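Local structure of putative sensory box/GGDEF family protein (Vibrio parahaemolyticus, 3LID) at residues T39-L44 against K77-I82; G45-L50 against E66-S71. The protein probably makes cyclic di-GMP from two GTP as a membrane-linked signalling protein, of which this chain is the extracellular sensor domain with a PDC fold. One frame throughout, in Å; residues are numbered along the deposited sequence.

Interaction 1: T39-L44 against K77-I82; sequences TISDLL and KLYKQI
The ring of Tyr79 receives Ile40 obliquely near its hydroxyl end, while Leu78 takes one of its faces. Leu78 CD1 sits 3.3 Å above the ring plane, over the centre. Ile40 comes from the other side of that plane. Its CG2 methyl lies 4.0 Å from Tyr79 CE2 and 3.7 Å from Tyr79 OH. The isoleucine methyl comes in at a slant to the ring. One branch of the isoleucine does the touching. CG2 stands opposite the backbone N, with chi1 -76° measured to CG1, and this carries the methyl to the tyrosine. The CG1 branch leads CD1 away from the contact, and Ile40 also packs on Gln76 of helix 59-76.

Tyr79 OH is 4.3 Å from Ser41 OG, which is too long for a hydrogen bond. The serine hydroxyl is instead bonded to the carbonyl oxygen of Ile37, one turn back in its own helix. One turn further along, Leu44 and Ile82 face each other more loosely, with Leu44 CD1 4.6 Å from Ile82 CG2.

The contact joins the end of the long helix 9-45 to strand 79-86, an inner strand of the seven-stranded antiparallel sheet, between 91-98 and 163-173. Long N-terminal helices lying along antiparallel sheets are characteristic of PDC sensor domains. The neighbouring strand 163-173 adds to the same layer: Val172 touches Tyr79, and Leu170 touches both Ser41 and Ile82. The chain turns a corner at Lys80, whose amine reaches Glu138 in a salt bridge.

Ile40 CG2 thus rests against both the hydroxyl end of the ring and CE2, and Ser41 supplies no polar partner for Tyr79 OH. The two segments hold by shape and van der Waals contact rather than by directed polar bonds.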
ATOM      1  N   THR A  39       7.643  -8.253  10.112  1.00 18.55           N
ATOM      2  CA  THR A  39       8.816  -8.354  10.952  1.00 18.11           C
ATOM      3  C   THR A  39       9.198  -7.042  11.599  1.00 17.88           C
ATOM      4  O   THR A  39       9.532  -6.991  12.853  1.00 17.13           O
ATOM      5  CB  THR A  39       9.987  -8.951  10.141  1.00 20.02           C
ATOM      6  OG1 THR A  39       9.530 -10.207   9.581  1.00 21.31           O
ATOM      7  CG2 THR A  39      11.219  -9.117  11.069  1.00 20.79           C
ATOM      8  N   ILE A  40       9.226  -5.981  10.794  1.00 15.52           N
ATOM      9  CA  ILE A  40       9.690  -4.692  11.265  1.00 14.48           C
ATOM     10  C   ILE A  40       8.619  -4.182  12.254  1.00 16.35           C
ATOM     11  O   ILE A  40       8.993  -3.523  13.270  1.00 16.41           O
ATOM     12  CB  ILE A  40       9.866  -3.724  10.079  1.00 15.45           C
ATOM     13  CG1 ILE A  40      11.108  -4.036   9.289  1.00 16.78           C
ATOM     14  CG2 ILE A  40       9.986  -2.275  10.528  1.00 15.63           C
ATOM     15  CD1 ILE A  40      12.453  -3.749  10.093  1.00 19.91           C
ATOM     16  N   SER A  41       7.335  -4.418  11.977  1.00 15.55           N
ATOM     17  CA  SER A  41       6.294  -3.843  12.925  1.00 17.06           C
ATOM     18  C   SER A  41       6.481  -4.493  14.308  1.00 18.64           C
ATOM     19  O   SER A  41       6.378  -3.797  15.380  1.00 18.89           O
ATOM     20  CB  SER A  41       4.889  -4.172  12.436  1.00 18.88           C
ATOM     21  OG  SER A  41       4.740  -3.498  11.196  1.00 22.46           O
ATOM     22  N   ASP A  42       6.708  -5.800  14.307  1.00 17.33           N
ATOM     23  CA  ASP A  42       6.959  -6.511  15.578  1.00 18.97           C
ATOM     24  C   ASP A  42       8.210  -5.961  16.290  1.00 19.73           C
ATOM     25  O   ASP A  42       8.198  -5.752  17.525  1.00 19.66           O
ATOM     26  CB  ASP A  42       7.096  -7.992  15.299  1.00 19.98           C
ATOM     27  CG  ASP A  42       7.527  -8.791  16.556  1.00 27.76           C
ATOM     28  OD1 ASP A  42       6.698  -8.931  17.451  1.00 26.72           O
ATOM     29  OD2 ASP A  42       8.695  -9.235  16.629  1.00 33.08           O
ATOM     30  N   LEU A  43       9.308  -5.703  15.548  1.00 16.95           N
ATOM     31  CA  LEU A  43      10.539  -5.173  16.172  1.00 17.06           C
ATOM     32  C   LEU A  43      10.252  -3.775  16.693  1.00 16.85           C
ATOM     33  O   LEU A  43      10.676  -3.448  17.822  1.00 17.67           O
ATOM     34  CB  LEU A  43      11.678  -5.092  15.164  1.00 17.28           C
ATOM     35  CG  LEU A  43      12.305  -6.507  14.913  1.00 21.97           C
ATOM     36  CD1 LEU A  43      13.118  -6.471  13.653  1.00 22.23           C
ATOM     37  CD2 LEU A  43      13.218  -6.868  16.096  1.00 22.31           C
ATOM     38  N   LEU A  44       9.502  -2.939  15.938  1.00 16.01           N
ATOM     39  CA  LEU A  44       9.320  -1.590  16.499  1.00 16.92           C
ATOM     40  C   LEU A  44       8.418  -1.608  17.768  1.00 19.52           C
ATOM     41  O   LEU A  44       8.595  -0.813  18.681  1.00 20.06           O
ATOM     42  CB  LEU A  44       8.617  -0.711  15.466  1.00 17.17           C
ATOM     43  CG  LEU A  44       9.559  -0.359  14.271  1.00 18.98           C
ATOM     44  CD1 LEU A  44       8.707   0.261  13.135  1.00 23.36           C
ATOM     45  CD2 LEU A  44      10.627   0.596  14.712  1.00 20.48           C
ATOM     46  N   LYS A  77      12.066   2.638   3.742  1.00 15.28           N
ATOM     47  CA  LYS A  77      11.527   3.508   2.657  1.00 15.06           C
ATOM     48  C   LYS A  77       9.984   3.433   2.479  1.00 14.40           C
ATOM     49  O   LYS A  77       9.403   4.405   1.978  1.00 16.59           O
ATOM     50  CB  LYS A  77      12.200   3.259   1.292  1.00 15.01           C
ATOM     51  CG  LYS A  77      13.709   3.403   1.462  1.00 17.88           C
ATOM     52  CD  LYS A  77      14.359   3.099   0.096  1.00 24.94           C
ATOM     53  CE  LYS A  77      15.822   2.872   0.276  1.00 34.91           C
ATOM     54  NZ  LYS A  77      16.469   4.151   0.416  1.00 43.26           N
ATOM     55  N   LEU A  78       9.357   2.325   2.881  1.00 14.40           N
ATOM     56  CA  LEU A  78       7.962   2.149   2.571  1.00 15.51           C
ATOM     57  C   LEU A  78       7.000   2.730   3.621  1.00 16.23           C
ATOM     58  O   LEU A  78       5.776   2.670   3.415  1.00 17.74           O
ATOM     59  CB  LEU A  78       7.597   0.652   2.353  1.00 16.57           C
ATOM     60  CG  LEU A  78       7.997  -0.298   3.502  1.00 18.69           C
ATOM     61  CD1 LEU A  78       6.889  -0.283   4.456  1.00 27.19           C
ATOM     62  CD2 LEU A  78       8.166  -1.775   2.961  1.00 25.98           C
ATOM     63  N   TYR A  79       7.555   3.262   4.694  1.00 15.86           N
ATOM     64  CA  TYR A  79       6.696   3.979   5.704  1.00 16.22           C
ATOM     65  C   TYR A  79       6.707   5.473   5.484  1.00 16.08           C
ATOM     66  O   TYR A  79       7.774   6.080   5.492  1.00 18.93           O
ATOM     67  CB  TYR A  79       7.135   3.675   7.142  1.00 16.02           C
ATOM     68  CG  TYR A  79       7.165   2.212   7.420  1.00 15.36           C
ATOM     69  CD1 TYR A  79       5.989   1.507   7.608  1.00 15.05           C
ATOM     70  CD2 TYR A  79       8.397   1.495   7.433  1.00 15.73           C
ATOM     71  CE1 TYR A  79       5.990   0.136   7.845  1.00 15.37           C
ATOM     72  CE2 TYR A  79       8.397   0.125   7.688  1.00 16.94           C
ATOM     73  CZ  TYR A  79       7.196  -0.549   7.825  1.00 17.65           C
ATOM     74  OH  TYR A  79       7.192  -1.907   8.058  1.00 17.86           O
ATOM     75  N   LYS A  80       5.531   6.038   5.213  1.00 14.93           N
ATOM     76  CA  LYS A  80       5.388   7.464   5.043  1.00 16.96           C
ATOM     77  C   LYS A  80       5.334   8.173   6.442  1.00 15.14           C
ATOM     78  O   LYS A  80       5.784   9.289   6.586  1.00 16.21           O
ATOM     79  CB  LYS A  80       4.137   7.718   4.220  1.00 18.94           C
ATOM     80  CG  LYS A  80       4.039   9.193   3.862  1.00 27.93           C
ATOM     81  CD  LYS A  80       3.293   9.356   2.544  1.00 35.55           C
ATOM     82  CE  LYS A  80       3.298  10.793   2.104  1.00 43.50           C
ATOM     83  NZ  LYS A  80       2.440  11.589   3.030  1.00 44.85           N
ATOM     84  N   GLN A  81       4.861   7.464   7.444  1.00 13.26           N
ATOM     85  CA  GLN A  81       4.895   7.973   8.812  1.00 13.72           C
ATOM     86  C   GLN A  81       5.040   6.837   9.745  1.00 12.81           C
ATOM     87  O   GLN A  81       4.615   5.750   9.449  1.00 14.40           O
ATOM     88  CB  GLN A  81       3.498   8.610   9.201  1.00 14.41           C
ATOM     89  CG  GLN A  81       3.136   9.787   8.303  1.00 19.35           C
ATOM     90  CD  GLN A  81       1.805  10.387   8.760  1.00 23.50           C
ATOM     91  OE1 GLN A  81       0.721  10.135   8.174  1.00 23.30           O
ATOM     92  NE2 GLN A  81       1.877  11.126   9.852  1.00 17.68           N
ATOM     93  N   ILE A  82       5.620   7.114  10.928  1.00 12.81           N
ATOM     94  CA  ILE A  82       5.723   6.161  12.006  1.00 13.04           C
ATOM     95  C   ILE A  82       5.362   6.996  13.246  1.00 14.15           C
ATOM     96  O   ILE A  82       5.987   8.041  13.476  1.00 14.30           O
ATOM     97  CB  ILE A  82       7.143   5.620  12.179  1.00 14.53           C
ATOM     98  CG1 ILE A  82       7.524   4.869  10.860  1.00 13.06           C
ATOM     99  CG2 ILE A  82       7.200   4.632  13.420  1.00 13.32           C
ATOM    100  CD1 ILE A  82       9.010   4.397  10.922  1.00 15.57           C
TER

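Interaction 2: G45-L50 against E66-S71; sequences GHSQSL and ENMWSS
In one of its two conformers, Met68 is bent at chi2 (-88°) and again at chi3 (-78°), which curls its CE methyl toward Ser47 and Ser49. Ser47 holds its OG between its own backbone N and carbonyl carbon (chi1 83°). In that conformer Ser47 OG would lie 3.5 Å from Met68 CE, and Ser49 OG 3.7 Å from Met68 CG. The still closer approach of Ser49 OG to Met68 CE is too short to trust.

Ser47 is the N-cap of helix 48-55. Its OG accepts from Leu50 N at 3.1 Å. A water is hydrogen-bonded to the same Ser47 OG, at a short 2.5 Å. It also accepts a hydrogen bond from Trp69 NE1, 3.0 Å from the water oxygen, and lies at the indole edge, in its plane. By bonding both residues it links the start of one helix to the middle of another. On the benzene side of the indole, Leu50 CD1 approaches Trp69 CZ2 obliquely at 4.2 Å.

Trp69 and Leu50 both reach Phe84 of strand 79-86, so the helix pair packs onto the sheet there. Met68 touches Leu44 of helix 9-45.

The contact thus mixes three kinds of chemistry. Leucine and indole make an apolar inner part. The Met68 thioether chain lies against the serines. The water satisfies the indole N-H, and Ser47 OG accepts from Leu50 N of the first turn.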
ATOM      1  N   GLY A  45       7.503  -2.537  17.804  1.00 18.20           N
ATOM      2  CA  GLY A  45       6.556  -2.569  18.899  1.00 20.29           C
ATOM      3  C   GLY A  45       7.232  -3.116  20.143  1.00 20.15           C
ATOM      4  O   GLY A  45       6.756  -2.860  21.242  1.00 25.09           O
ATOM      5  N   HIS A  46       8.310  -3.846  19.987  1.00 19.12           N
ATOM      6  CA  HIS A  46       9.038  -4.441  21.125  1.00 20.92           C
ATOM      7  C   HIS A  46      10.416  -3.812  21.346  1.00 21.53           C
ATOM      8  O   HIS A  46      11.333  -4.454  21.899  1.00 23.63           O
ATOM      9  CB  HIS A  46       9.098  -5.980  20.968  1.00 20.51           C
ATOM     10  CG  HIS A  46       7.778  -6.651  21.169  1.00 22.65           C
ATOM     11  ND1 HIS A  46       6.924  -6.995  20.127  1.00 25.39           N
ATOM     12  CD2 HIS A  46       7.128  -6.986  22.314  1.00 21.07           C
ATOM     13  CE1 HIS A  46       5.821  -7.526  20.629  1.00 25.85           C
ATOM     14  NE2 HIS A  46       5.931  -7.548  21.946  1.00 25.42           N
ATOM     15  N   SER A  47      10.595  -2.556  20.987  1.00 20.21           N
ATOM     16  CA  SER A  47      11.911  -2.022  20.934  1.00 22.02           C
ATOM     17  C   SER A  47      12.247  -1.363  22.265  1.00 19.44           C
ATOM     18  O   SER A  47      11.384  -0.828  22.994  1.00 19.00           O
ATOM     19  CB  SER A  47      12.067  -1.027  19.796  1.00 22.30           C
ATOM     20  OG  SER A  47      11.617   0.220  20.139  1.00 20.30           O
ATOM     21  N   GLN A  48      13.500  -1.473  22.579  1.00 20.86           N
ATOM     22  CA  GLN A  48      14.012  -0.864  23.815  1.00 22.49           C
ATOM     23  C   GLN A  48      13.820   0.673  23.832  1.00 21.33           C
ATOM     24  O   GLN A  48      13.459   1.264  24.876  1.00 21.40           O
ATOM     25  CB  GLN A  48      15.515  -1.163  23.917  1.00 24.13           C
ATOM     26  CG  GLN A  48      16.126  -0.713  25.264  1.00 24.31           C
ATOM     27  CD  GLN A  48      15.618  -1.577  26.374  1.00 29.91           C
ATOM     28  OE1 GLN A  48      15.744  -2.813  26.325  1.00 34.05           O
ATOM     29  NE2 GLN A  48      15.031  -0.954  27.397  1.00 32.66           N
ATOM     30  N   SER A  49      14.058   1.321  22.700  1.00 18.78           N
ATOM     31  CA  SER A  49      13.955   2.776  22.635  1.00 19.63           C
ATOM     32  C   SER A  49      12.508   3.199  22.877  1.00 18.51           C
ATOM     33  O   SER A  49      12.242   4.210  23.495  1.00 16.90           O
ATOM     34  CB  SER A  49      14.526   3.338  21.312  1.00 21.44           C
ATOM     35  OG  SER A  49      13.992   2.700  20.148  1.00 27.12           O
ATOM     36  N   LEU A  50      11.547   2.431  22.353  1.00 17.71           N
ATOM     37  CA  LEU A  50      10.168   2.838  22.591  1.00 16.26           C
ATOM     38  C   LEU A  50       9.823   2.579  24.087  1.00 17.30           C
ATOM     39  O   LEU A  50       9.202   3.437  24.756  1.00 16.03           O
ATOM     40  CB  LEU A  50       9.187   2.066  21.684  1.00 17.99           C
ATOM     41  CG  LEU A  50       7.703   2.238  21.936  1.00 15.81           C
ATOM     42  CD1 LEU A  50       7.291   3.695  21.716  1.00 14.82           C
ATOM     43  CD2 LEU A  50       6.898   1.257  20.998  1.00 18.78           C
ATOM     44  N   GLU A  66      12.963   9.176  18.343  1.00 15.74           N
ATOM     45  CA  GLU A  66      12.751   9.846  17.068  1.00 15.69           C
ATOM     46  C   GLU A  66      13.924   9.534  16.101  1.00 17.16           C
ATOM     47  O   GLU A  66      13.713   9.245  14.922  1.00 15.57           O
ATOM     48  CB  GLU A  66      12.728  11.327  17.250  1.00 15.34           C
ATOM     49  CG  GLU A  66      11.344  11.810  17.843  1.00 16.21           C
ATOM     50  CD  GLU A  66      11.305  13.298  18.204  1.00 20.71           C
ATOM     51  OE1 GLU A  66      12.383  13.913  18.390  1.00 22.57           O
ATOM     52  OE2 GLU A  66      10.171  13.814  18.242  1.00 21.99           O
ATOM     53  N   ASN A  67      15.143   9.578  16.619  1.00 16.51           N
ATOM     54  CA  ASN A  67      16.317   9.288  15.772  1.00 18.05           C
ATOM     55  C   ASN A  67      16.273   7.860  15.280  1.00 18.46           C
ATOM     56  O   ASN A  67      16.639   7.599  14.123  1.00 18.08           O
ATOM     57  CB  ASN A  67      17.622   9.586  16.555  1.00 17.98           C
ATOM     58  CG  ASN A  67      17.818  11.082  16.729  1.00 21.44           C
ATOM     59  OD1 ASN A  67      17.143  11.841  16.090  1.00 28.05           O
ATOM     60  ND2 ASN A  67      18.689  11.500  17.639  1.00 26.96           N
ATOM     61  N   MET A  68      15.856   6.923  16.150  1.00 17.27           N
ATOM     62  CA  MET A  68      15.764   5.544  15.749  0.50 16.50           C
ATOM     63  C   MET A  68      14.701   5.376  14.654  1.00 15.76           C
ATOM     64  O   MET A  68      14.960   4.734  13.579  1.00 15.47           O
ATOM     65  CB  MET A  68      15.413   4.686  16.974  0.50 16.48           C
ATOM     66  CG  MET A  68      15.509   3.185  16.787  0.50 20.61           C
ATOM     67  SD  MET A  68      14.037   2.383  16.173  0.50 22.03           S
ATOM     68  CE  MET A  68      12.921   2.279  17.660  0.50 16.04           C
ATOM     69  N   TRP A  69      13.500   5.923  14.894  1.00 15.04           N
ATOM     70  CA  TRP A  69      12.443   5.770  13.892  1.00 15.40           C
ATOM     71  C   TRP A  69      12.830   6.453  12.570  1.00 16.36           C
ATOM     72  O   TRP A  69      12.456   5.955  11.525  1.00 16.09           O
ATOM     73  CB  TRP A  69      11.144   6.355  14.442  1.00 15.62           C
ATOM     74  CG  TRP A  69      10.503   5.440  15.392  1.00 13.46           C
ATOM     75  CD1 TRP A  69      10.989   4.245  15.892  1.00 16.55           C
ATOM     76  CD2 TRP A  69       9.235   5.645  16.043  1.00 14.34           C
ATOM     77  NE1 TRP A  69      10.068   3.692  16.757  1.00 14.82           N
ATOM     78  CE2 TRP A  69       8.978   4.512  16.819  1.00 15.08           C
ATOM     79  CE3 TRP A  69       8.278   6.647  15.955  1.00 16.11           C
ATOM     80  CZ2 TRP A  69       7.809   4.378  17.601  1.00 16.59           C
ATOM     81  CZ3 TRP A  69       7.091   6.522  16.680  1.00 14.39           C
ATOM     82  CH2 TRP A  69       6.885   5.390  17.506  1.00 15.42           C
ATOM     83  N   SER A  70      13.511   7.598  12.605  1.00 15.80           N
ATOM     84  CA  SER A  70      13.931   8.248  11.396  1.00 16.42           C
ATOM     85  C   SER A  70      14.892   7.301  10.662  1.00 15.70           C
ATOM     86  O   SER A  70      14.813   7.233   9.403  1.00 16.06           O
ATOM     87  CB  SER A  70      14.641   9.558  11.735  1.00 18.98           C
ATOM     88  OG  SER A  70      13.703  10.486  12.305  1.00 19.18           O
ATOM     89  N   SER A  71      15.830   6.683  11.394  1.00 16.91           N
ATOM     90  CA  SER A  71      16.759   5.712  10.754  1.00 16.40           C
ATOM     91  C   SER A  71      16.024   4.557  10.134  1.00 17.34           C
ATOM     92  O   SER A  71      16.392   4.071   9.039  1.00 16.50           O
ATOM     93  CB  SER A  71      17.786   5.206  11.797  1.00 19.32           C
ATOM     94  OG  SER A  71      18.622   6.297  12.219  1.00 24.19           O
TER
HETATM   95  O   HOH W   1      10.082   1.183  18.391  1.00 33.06           O

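Overall arrangement
The two contacts adjoin, with centres about 10 Å apart, on the same side of the chain's centre. Both segments of interaction 2 fall between those of interaction 1 along the chain. Helix 48-55 follows helix 9-45 after a short break, and strand 79-86 follows helix 59-76. Trp69 and Leu44 join the two sites. Ile82 CG2 packs 3.4 Å from Trp69 CE3, and Leu44 CD2 lies 3.8 Å from Trp69 NE1. The Leu44 backbone also meets the second contact, with its O 3.5 Å from Leu50 CD2. Together the contacts bind helices 9-45, 48-55 and 59-76 to each other and, through Ile82 and Phe84, to strand 79-86 of the sheet.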